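Local atomic coordinates of Phikz039 (Pseudomonas phage phikz, PDB entry 3ZBQ), a protein that belongs to the tubulin/FtsZ family of cytoskeletal proteins, as the phage-encoded tubulin-like protein PhuZ, and carries bound guanosine-5'-diphosphate. Residues 10-15 against 114-119; 189-194 against 274-279; 215-220 against 257-262. All coordinates share one frame; numbering follows the deposited sequence.

Contact 1 (10-15 against 114-119). With GDP (guanosine-5'-diphosphate), chain B.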
# COMPACT_ATOMS: atom_id res chain seq x y z
N TYR A 10 -3.14 -5.12 8.04
CA TYR A 10 -2.92 -3.86 8.74
C TYR A 10 -3.51 -2.72 7.93
O TYR A 10 -2.98 -2.39 6.85
CB TYR A 10 -1.41 -3.60 8.93
CG TYR A 10 -0.67 -4.66 9.73
CD1 TYR A 10 -0.20 -5.82 9.12
CD2 TYR A 10 -0.40 -4.48 11.08
CE1 TYR A 10 0.50 -6.78 9.84
CE2 TYR A 10 0.30 -5.43 11.81
CZ TYR A 10 0.74 -6.58 11.19
OH TYR A 10 1.43 -7.52 11.92
N PHE A 11 -4.58 -2.11 8.44
CA PHE A 11 -5.23 -0.99 7.77
C PHE A 11 -4.69 0.30 8.40
O PHE A 11 -4.88 0.52 9.60
CB PHE A 11 -6.75 -1.06 7.95
CG PHE A 11 -7.41 -2.18 7.18
CD1 PHE A 11 -7.46 -2.15 5.79
CD2 PHE A 11 -7.99 -3.25 7.85
CE1 PHE A 11 -8.06 -3.18 5.08
CE2 PHE A 11 -8.60 -4.29 7.15
CZ PHE A 11 -8.63 -4.26 5.76
N CYS A 12 -4.02 1.13 7.60
CA CYS A 12 -3.30 2.28 8.13
C CYS A 12 -3.77 3.60 7.53
O CYS A 12 -3.93 3.73 6.31
CB CYS A 12 -1.79 2.14 7.88
SG CYS A 12 -1.09 0.55 8.37
N GLY A 13 -3.97 4.58 8.40
CA GLY A 13 -4.41 5.90 7.98
C GLY A 13 -5.85 5.90 7.52
O GLY A 13 -6.51 4.86 7.58
N GLY A 14 -6.34 7.04 7.05
CA GLY A 14 -7.73 7.18 6.65
C GLY A 14 -8.19 6.21 5.58
O GLY A 14 -9.20 5.52 5.75
N ALA A 15 -7.46 6.15 4.47
CA ALA A 15 -7.84 5.29 3.37
C ALA A 15 -7.88 3.85 3.85
O ALA A 15 -8.77 3.10 3.47
CB ALA A 15 -6.88 5.44 2.20
N PRO A 114 4.39 1.79 5.24
CA PRO A 114 5.74 1.39 4.83
C PRO A 114 6.67 1.11 6.02
O PRO A 114 7.54 0.25 5.90
CB PRO A 114 6.23 2.58 4.02
CG PRO A 114 4.97 3.16 3.43
CD PRO A 114 3.94 3.01 4.54
N SER A 115 6.48 1.80 7.14
CA SER A 115 7.29 1.50 8.32
C SER A 115 6.99 0.11 8.86
O SER A 115 7.91 -0.59 9.30
CB SER A 115 7.09 2.54 9.42
OG SER A 115 7.48 3.81 8.97
N LEU A 116 5.72 -0.29 8.85
CA LEU A 116 5.36 -1.64 9.26
C LEU A 116 5.93 -2.66 8.28
O LEU A 116 6.45 -3.69 8.71
CB LEU A 116 3.84 -1.82 9.39
CG LEU A 116 3.21 -1.23 10.66
CD1 LEU A 116 1.70 -1.08 10.50
CD2 LEU A 116 3.53 -2.09 11.87
N VAL A 117 5.84 -2.38 6.98
CA VAL A 117 6.40 -3.30 5.99
C VAL A 117 7.89 -3.51 6.23
O VAL A 117 8.39 -4.64 6.20
CB VAL A 117 6.19 -2.78 4.55
CG1 VAL A 117 6.87 -3.73 3.55
CG2 VAL A 117 4.72 -2.69 4.24
N SER A 118 8.59 -2.41 6.48
CA SER A 118 10.02 -2.47 6.72
C SER A 118 10.34 -3.31 7.96
O SER A 118 11.20 -4.19 7.91
CB SER A 118 10.61 -1.06 6.89
OG SER A 118 12.02 -1.14 7.00
N HIS A 119 9.63 -3.04 9.04
CA HIS A 119 9.84 -3.78 10.29
C HIS A 119 9.54 -5.25 10.08
O HIS A 119 10.32 -6.11 10.47
CB HIS A 119 8.94 -3.23 11.40
CG HIS A 119 9.16 -3.89 12.72
ND1 HIS A 119 10.03 -3.39 13.67
CD2 HIS A 119 8.65 -5.04 13.24
CE1 HIS A 119 10.03 -4.18 14.72
NE2 HIS A 119 9.21 -5.19 14.49
PB GDP B . -3.84 9.64 5.89
O1B GDP B . -4.88 9.44 6.96
O2B GDP B . -3.15 8.33 5.56
O3B GDP B . -2.82 10.69 6.28
O3A GDP B . -4.51 10.17 4.52
PA GDP B . -5.86 9.60 3.85
O1A GDP B . -7.12 9.75 4.67
O2A GDP B . -5.65 8.17 3.41
O5' GDP B . -5.98 10.54 2.57
C5' GDP B . -4.92 10.67 1.63
C4' GDP B . -5.47 10.51 0.22
O4' GDP B . -5.90 9.15 0.03
C3' GDP B . -6.71 11.34 -0.06
O3' GDP B . -6.33 12.65 -0.53
C2' GDP B . -7.42 10.54 -1.13
O2' GDP B . -6.83 10.81 -2.40
C1' GDP B . -7.04 9.11 -0.82
N9 GDP B . -8.10 8.39 -0.08
C8 GDP B . -8.47 8.55 1.21
N7 GDP B . -9.46 7.69 1.53
C5 GDP B . -9.73 6.94 0.44
C6 GDP B . -10.66 5.85 0.09
O6 GDP B . -11.47 5.38 0.93
N1 GDP B . -10.59 5.37 -1.17
C2 GDP B . -9.73 5.85 -2.09
N2 GDP B . -9.72 5.33 -3.34
N3 GDP B . -8.86 6.84 -1.83
C4 GDP B . -8.82 7.41 -0.61
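Leu-116 reaches from helix 109-122 to strand 7-12 with one methyl, CD1, which meets both Tyr-10 and Cys-12. The contact belongs to the Rossmann-like nucleotide-binding domain of the tubulin/FtsZ fold, where helices cover a central parallel sheet. Tyr-10 and Cys-12, two residues apart, direct their side chains from the same face of the strand toward the helix, and CD1 of Leu-116 comes up between them. It lies 4.0 Å from Tyr-10 CD2 and 3.9 Å from Cys-12 SG, ordinary apolar distances on both flanks. The leucine chain runs on extended through CG, CD1 anti to CA (chi2 163°), which sends this branch farthest from the helix backbone. The tyrosine ring receives the methyl at a slant, and its OH is held by a hydrogen bond to the carbonyl oxygen of Phe-92. Strands 30-34 and 97-103 pair with 7-12 along its two edges; Ile-85 of helix 85-91 also touches Leu-116, and all three touching residues are buried.

Just past Cys-12 the chain turns at Gly-13, which has a positive phi (71°), and runs on into the helix beside the diphosphate. CA of Gly-13 passes 3.7 Å from O2B of guanosine-5'-diphosphate. On the side of the second segment, helix 109-122 starts beside the same nucleotide, where the amides of Ala-107, Ser-108 and Gly-109 also bind it, consistent with the glycine-rich signature loop of tubulin and FtsZ. Two amides of 10-15 share out the phosphates. Gly-14 N donates to O1B of the beta-phosphate over 2.8 Å in a nearly straight bond (169°). Ala-15 N donates to O2A of the alpha-phosphate at 2.9 Å, and Ala-15 CB lies 3.5 Å from N7 of the guanine.

Contact 2 (189-194 against 274-279)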
# COMPACT_ATOMS: atom_id res chain seq x y z
N LEU A 189 -6.58 -12.10 -2.29
CA LEU A 189 -5.39 -12.36 -1.50
C LEU A 189 -5.68 -13.23 -0.28
O LEU A 189 -4.94 -14.19 0.00
CB LEU A 189 -4.75 -11.03 -1.08
CG LEU A 189 -3.99 -10.29 -2.19
CD1 LEU A 189 -3.46 -8.95 -1.67
CD2 LEU A 189 -2.85 -11.14 -2.76
N VAL A 190 -6.76 -12.92 0.44
CA VAL A 190 -7.15 -13.73 1.59
C VAL A 190 -7.36 -15.20 1.18
O VAL A 190 -6.91 -16.11 1.88
CB VAL A 190 -8.41 -13.16 2.26
CG1 VAL A 190 -8.98 -14.16 3.24
CG2 VAL A 190 -8.07 -11.85 2.98
N ILE A 191 -8.03 -15.43 0.06
CA ILE A 191 -8.18 -16.80 -0.48
C ILE A 191 -6.82 -17.43 -0.79
O ILE A 191 -6.54 -18.58 -0.40
CB ILE A 191 -9.07 -16.81 -1.76
CG1 ILE A 191 -10.51 -16.42 -1.42
CG2 ILE A 191 -9.04 -18.19 -2.44
CD1 ILE A 191 -11.38 -16.20 -2.65
N LEU A 192 -5.97 -16.70 -1.52
CA LEU A 192 -4.64 -17.21 -1.87
C LEU A 192 -3.87 -17.69 -0.65
O LEU A 192 -3.22 -18.74 -0.68
CB LEU A 192 -3.80 -16.15 -2.61
CG LEU A 192 -2.38 -16.60 -2.98
CD1 LEU A 192 -2.43 -17.80 -3.95
CD2 LEU A 192 -1.56 -15.45 -3.59
N PHE A 193 -3.99 -16.94 0.44
CA PHE A 193 -3.20 -17.18 1.64
C PHE A 193 -3.89 -18.07 2.68
O PHE A 193 -3.36 -18.27 3.78
CB PHE A 193 -2.87 -15.83 2.31
CG PHE A 193 -2.02 -14.90 1.48
CD1 PHE A 193 -1.12 -15.38 0.55
CD2 PHE A 193 -2.12 -13.52 1.67
CE1 PHE A 193 -0.33 -14.51 -0.20
CE2 PHE A 193 -1.32 -12.64 0.92
CZ PHE A 193 -0.43 -13.13 -0.01
N ASN A 194 -5.07 -18.60 2.37
CA ASN A 194 -5.87 -19.24 3.42
C ASN A 194 -5.39 -20.66 3.83
O ASN A 194 -5.95 -21.27 4.75
CB ASN A 194 -7.37 -19.19 3.10
CG ASN A 194 -7.80 -20.18 2.01
OD1 ASN A 194 -7.07 -21.10 1.64
ND2 ASN A 194 -9.02 -20.00 1.51
N ASP A 274 -12.61 -20.04 -12.20
CA ASP A 274 -11.82 -20.95 -13.00
C ASP A 274 -10.37 -20.87 -12.52
O ASP A 274 -9.79 -21.87 -12.08
CB ASP A 274 -11.95 -20.57 -14.47
CG ASP A 274 -10.99 -21.33 -15.36
OD1 ASP A 274 -10.70 -22.51 -15.06
OD2 ASP A 274 -10.53 -20.74 -16.36
N GLN A 275 -9.80 -19.68 -12.60
CA GLN A 275 -8.42 -19.50 -12.15
C GLN A 275 -8.13 -18.07 -11.69
O GLN A 275 -8.81 -17.12 -12.10
CB GLN A 275 -7.45 -19.94 -13.25
CG GLN A 275 -7.69 -19.24 -14.58
CD GLN A 275 -6.98 -19.94 -15.72
OE1 GLN A 275 -7.41 -21.00 -16.17
NE2 GLN A 275 -5.89 -19.35 -16.18
N MET A 276 -7.15 -17.93 -10.81
CA MET A 276 -6.67 -16.61 -10.39
C MET A 276 -5.16 -16.62 -10.41
O MET A 276 -4.54 -17.62 -10.05
CB MET A 276 -7.14 -16.27 -8.97
CG MET A 276 -8.60 -15.89 -8.83
SD MET A 276 -8.90 -15.12 -7.22
CE MET A 276 -8.43 -16.43 -6.11
N HIS A 277 -4.56 -15.50 -10.82
CA HIS A 277 -3.12 -15.41 -10.90
C HIS A 277 -2.62 -14.19 -10.16
O HIS A 277 -3.21 -13.11 -10.24
CB HIS A 277 -2.65 -15.35 -12.35
CG HIS A 277 -3.18 -16.47 -13.18
ND1 HIS A 277 -2.63 -17.74 -13.14
CD2 HIS A 277 -4.22 -16.53 -14.04
CE1 HIS A 277 -3.31 -18.53 -13.96
NE2 HIS A 277 -4.28 -17.82 -14.52
N PHE A 278 -1.53 -14.36 -9.43
CA PHE A 278 -0.99 -13.28 -8.64
C PHE A 278 0.41 -13.07 -9.18
O PHE A 278 1.33 -13.82 -8.85
CB PHE A 278 -1.01 -13.67 -7.17
CG PHE A 278 -2.41 -13.93 -6.65
CD1 PHE A 278 -3.03 -15.16 -6.87
CD2 PHE A 278 -3.11 -12.94 -5.98
CE1 PHE A 278 -4.33 -15.40 -6.42
CE2 PHE A 278 -4.42 -13.17 -5.53
CZ PHE A 278 -5.02 -14.40 -5.74
N VAL A 279 0.55 -12.07 -10.05
CA VAL A 279 1.74 -11.95 -10.88
C VAL A 279 2.60 -10.80 -10.42
O VAL A 279 2.14 -9.66 -10.42
CB VAL A 279 1.38 -11.73 -12.37
CG1 VAL A 279 2.64 -11.77 -13.22
CG2 VAL A 279 0.39 -12.78 -12.84
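Leu-192 and Phe-278 form the tight half of this contact between the end of helix 175-192 and strand 275-281. The leucine approaches the phenylalanine from the opposite direction and sets CD2 over one face of the ring in a CH-pi contact, 3.6 Å from the ring centroid and 16° off the normal. The methyl is displaced toward the rim on the CG side, 3.5 Å from Phe-278 CG. CB of Leu-192 lies against the far end of the ring, near CZ; CG anti to the backbone N (chi1 179°) carries the two methyls back over it, CD2 toward CG and CD1 along the CD1-CE1 side. Leu-189, one turn earlier, adds its CD2 methyl at 3.7 Å from Phe-278 CD2, coming in at a slant. Leu-224 of strand 222-227 touches both Leu-189 and Phe-278.

The other half is looser. Ile-191 is partly exposed and offers CG2 to the end of the bent Met-276 chain, crossing it at about a right angle with 4.1 Å between CG2 and Met-276 CE; Tyr-271 also lies against the isoleucine. On the face of the strand turned from the helix the character is polar: Gln-275 NE2 donates to His-277 NE2 over 2.8 Å, in the imidazole plane though bent (140°) and tilted from the amide plane, and Ser-244 holds His-277 ND1.

Helix 175-192 also supplies Asn-179 to guanosine-5'-diphosphate; this, with its last turns packed on the C-terminal part of the shared sheet, is consistent with the central core helix that joins the two domains in tubulin and FtsZ.

Contact 3 (215-220 against 257-262)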
# COMPACT_ATOMS: atom_id res chain seq x y z
N HIS A 215 16.96 -15.89 -7.30
CA HIS A 215 17.20 -15.30 -8.61
C HIS A 215 18.05 -14.05 -8.52
O HIS A 215 17.95 -13.29 -7.56
CB HIS A 215 15.87 -14.97 -9.32
CG HIS A 215 14.96 -16.16 -9.45
ND1 HIS A 215 15.18 -17.17 -10.36
CD2 HIS A 215 13.85 -16.51 -8.76
CE1 HIS A 215 14.24 -18.08 -10.24
NE2 HIS A 215 13.42 -17.71 -9.27
N ASP A 216 18.88 -13.86 -9.53
CA ASP A 216 19.74 -12.69 -9.61
C ASP A 216 18.92 -11.51 -10.12
O ASP A 216 19.02 -11.13 -11.29
CB ASP A 216 20.91 -12.97 -10.55
CG ASP A 216 21.92 -11.84 -10.57
OD1 ASP A 216 21.88 -10.97 -9.67
OD2 ASP A 216 22.76 -11.82 -11.50
N VAL A 217 18.08 -10.97 -9.25
CA VAL A 217 17.27 -9.81 -9.59
C VAL A 217 17.57 -8.69 -8.60
O VAL A 217 17.97 -8.96 -7.46
CB VAL A 217 15.75 -10.13 -9.55
CG1 VAL A 217 15.37 -11.01 -10.71
CG2 VAL A 217 15.37 -10.79 -8.22
N PRO A 218 17.39 -7.43 -9.03
CA PRO A 218 17.64 -6.32 -8.11
C PRO A 218 16.68 -6.39 -6.93
O PRO A 218 15.50 -6.69 -7.14
CB PRO A 218 17.32 -5.08 -8.94
CG PRO A 218 17.36 -5.53 -10.37
CD PRO A 218 16.95 -6.97 -10.36
N VAL A 219 17.17 -6.12 -5.73
CA VAL A 219 16.28 -6.02 -4.58
C VAL A 219 15.68 -4.62 -4.59
O VAL A 219 16.33 -3.64 -4.21
CB VAL A 219 17.00 -6.32 -3.26
CG1 VAL A 219 16.08 -6.06 -2.07
CG2 VAL A 219 17.47 -7.78 -3.24
N GLN A 220 14.44 -4.53 -5.05
CA GLN A 220 13.81 -3.24 -5.32
C GLN A 220 12.29 -3.41 -5.32
O GLN A 220 11.80 -4.53 -5.18
CB GLN A 220 14.27 -2.70 -6.68
CG GLN A 220 13.75 -3.52 -7.83
CD GLN A 220 14.23 -3.03 -9.19
OE1 GLN A 220 15.04 -2.11 -9.29
NE2 GLN A 220 13.74 -3.67 -10.25
N THR A 257 7.15 -17.53 -19.83
CA THR A 257 8.43 -17.65 -19.15
C THR A 257 8.42 -16.80 -17.88
O THR A 257 8.03 -15.63 -17.90
CB THR A 257 9.57 -17.16 -20.05
OG1 THR A 257 9.53 -17.87 -21.30
CG2 THR A 257 10.89 -17.39 -19.39
N VAL A 258 8.86 -17.39 -16.77
CA VAL A 258 8.79 -16.73 -15.47
C VAL A 258 9.87 -17.32 -14.57
O VAL A 258 10.30 -18.47 -14.78
CB VAL A 258 7.36 -16.88 -14.86
CG1 VAL A 258 7.09 -18.32 -14.40
CG2 VAL A 258 7.14 -15.90 -13.71
N LEU A 259 10.34 -16.55 -13.60
CA LEU A 259 11.47 -17.01 -12.78
C LEU A 259 11.04 -18.01 -11.70
O LEU A 259 11.66 -19.06 -11.53
CB LEU A 259 12.24 -15.85 -12.16
CG LEU A 259 12.73 -14.80 -13.17
CD1 LEU A 259 13.57 -13.74 -12.49
CD2 LEU A 259 13.54 -15.47 -14.28
N THR A 260 9.99 -17.66 -10.98
CA THR A 260 9.39 -18.55 -9.99
C THR A 260 7.90 -18.73 -10.28
O THR A 260 7.19 -17.77 -10.61
CB THR A 260 9.61 -18.02 -8.55
OG1 THR A 260 10.98 -18.20 -8.18
CG2 THR A 260 8.73 -18.75 -7.54
N ARG A 261 7.43 -19.98 -10.22
CA ARG A 261 6.01 -20.26 -10.38
C ARG A 261 5.56 -21.23 -9.29
O ARG A 261 6.23 -22.23 -9.00
CB ARG A 261 5.70 -20.84 -11.77
CG ARG A 261 4.22 -21.17 -12.01
CD ARG A 261 3.93 -21.54 -13.47
NE ARG A 261 2.49 -21.68 -13.72
CZ ARG A 261 1.83 -22.83 -13.75
NH1 ARG A 261 2.47 -23.99 -13.56
NH2 ARG A 261 0.52 -22.83 -13.97
N THR A 262 4.43 -20.93 -8.67
CA THR A 262 3.85 -21.87 -7.72
C THR A 262 2.35 -21.96 -7.99
O THR A 262 1.73 -20.98 -8.40
CB THR A 262 4.19 -21.49 -6.26
OG1 THR A 262 3.86 -22.57 -5.38
CG2 THR A 262 3.43 -20.24 -5.84
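With CG anti to the carbonyl carbon (chi1 -56°), His-215 swings its imidazole out toward Leu-259 and Thr-260, and the same kind of rotation at Thr-260 (chi1 -73°) sets OG1 against the edge of that ring. The pairing fastens the loop between helix 202-209 and strand 222-227 to the start of strand 260-265, the outermost strand at this end of the sheet in the C-terminal domain of the tubulin-like fold.

The ring is gripped from two directions. Thr-260 OG1 lies in the imidazole plane, 2.7 Å from His-215 NE2, in a hydrogen bond for which either group could be the donor (149°). Leu-259 covers one face: its CB stands over the centre of the ring, 3.5 Å from the centroid, in a CH-pi contact almost along the normal. Edge bond and face contact together would be expected to limit tilt and rotation of the imidazole. The carbonyl oxygen of Leu-259 comes in from the same side as its CB, above the ring plane, and ends 3.0 Å from His-215 CE1; it also lies near NE2, but at too poor an angle for a hydrogen bond.

Asp-216 is the centre of an inverse gamma turn, closed by a weak bond from Val-217 N to His-215 O, and the residues on its two sides both direct their side chains toward 257-262. Thr-260 itself is anchored in the sheet by backbone hydrogen bonds to Ile-240 and Ile-242 of strand 239-246, and Phe-211 packs against Val-217. The surface position leaves Leu-259 largely exposed despite its contacts. Its chain slides past that of Val-217 in the opposite direction, bringing CD1 of Leu-259 to 3.7 Å from CG1 of Val-217.

Overall arrangement
All three contacts reach the same mixed sheet, which runs through both domains. Contact 1 lies in its parallel, nucleotide-binding part and alone includes residues that hold guanosine-5'-diphosphate. Contact 2 is about 22 Å away between centres, yet joined to the pocket by helix 175-192, which carries Asn-179 near one end and the residues of contact 2 at the other. Contact 3 marks the far edge of the sheet, its centre about 25 Å from that of contact 1 and 19 Å from that of contact 2. Contacts 2 and 3 approach to about 6 Å between nearest atoms without touching, and contact 3 is nested within the chain loop that contact 2 closes.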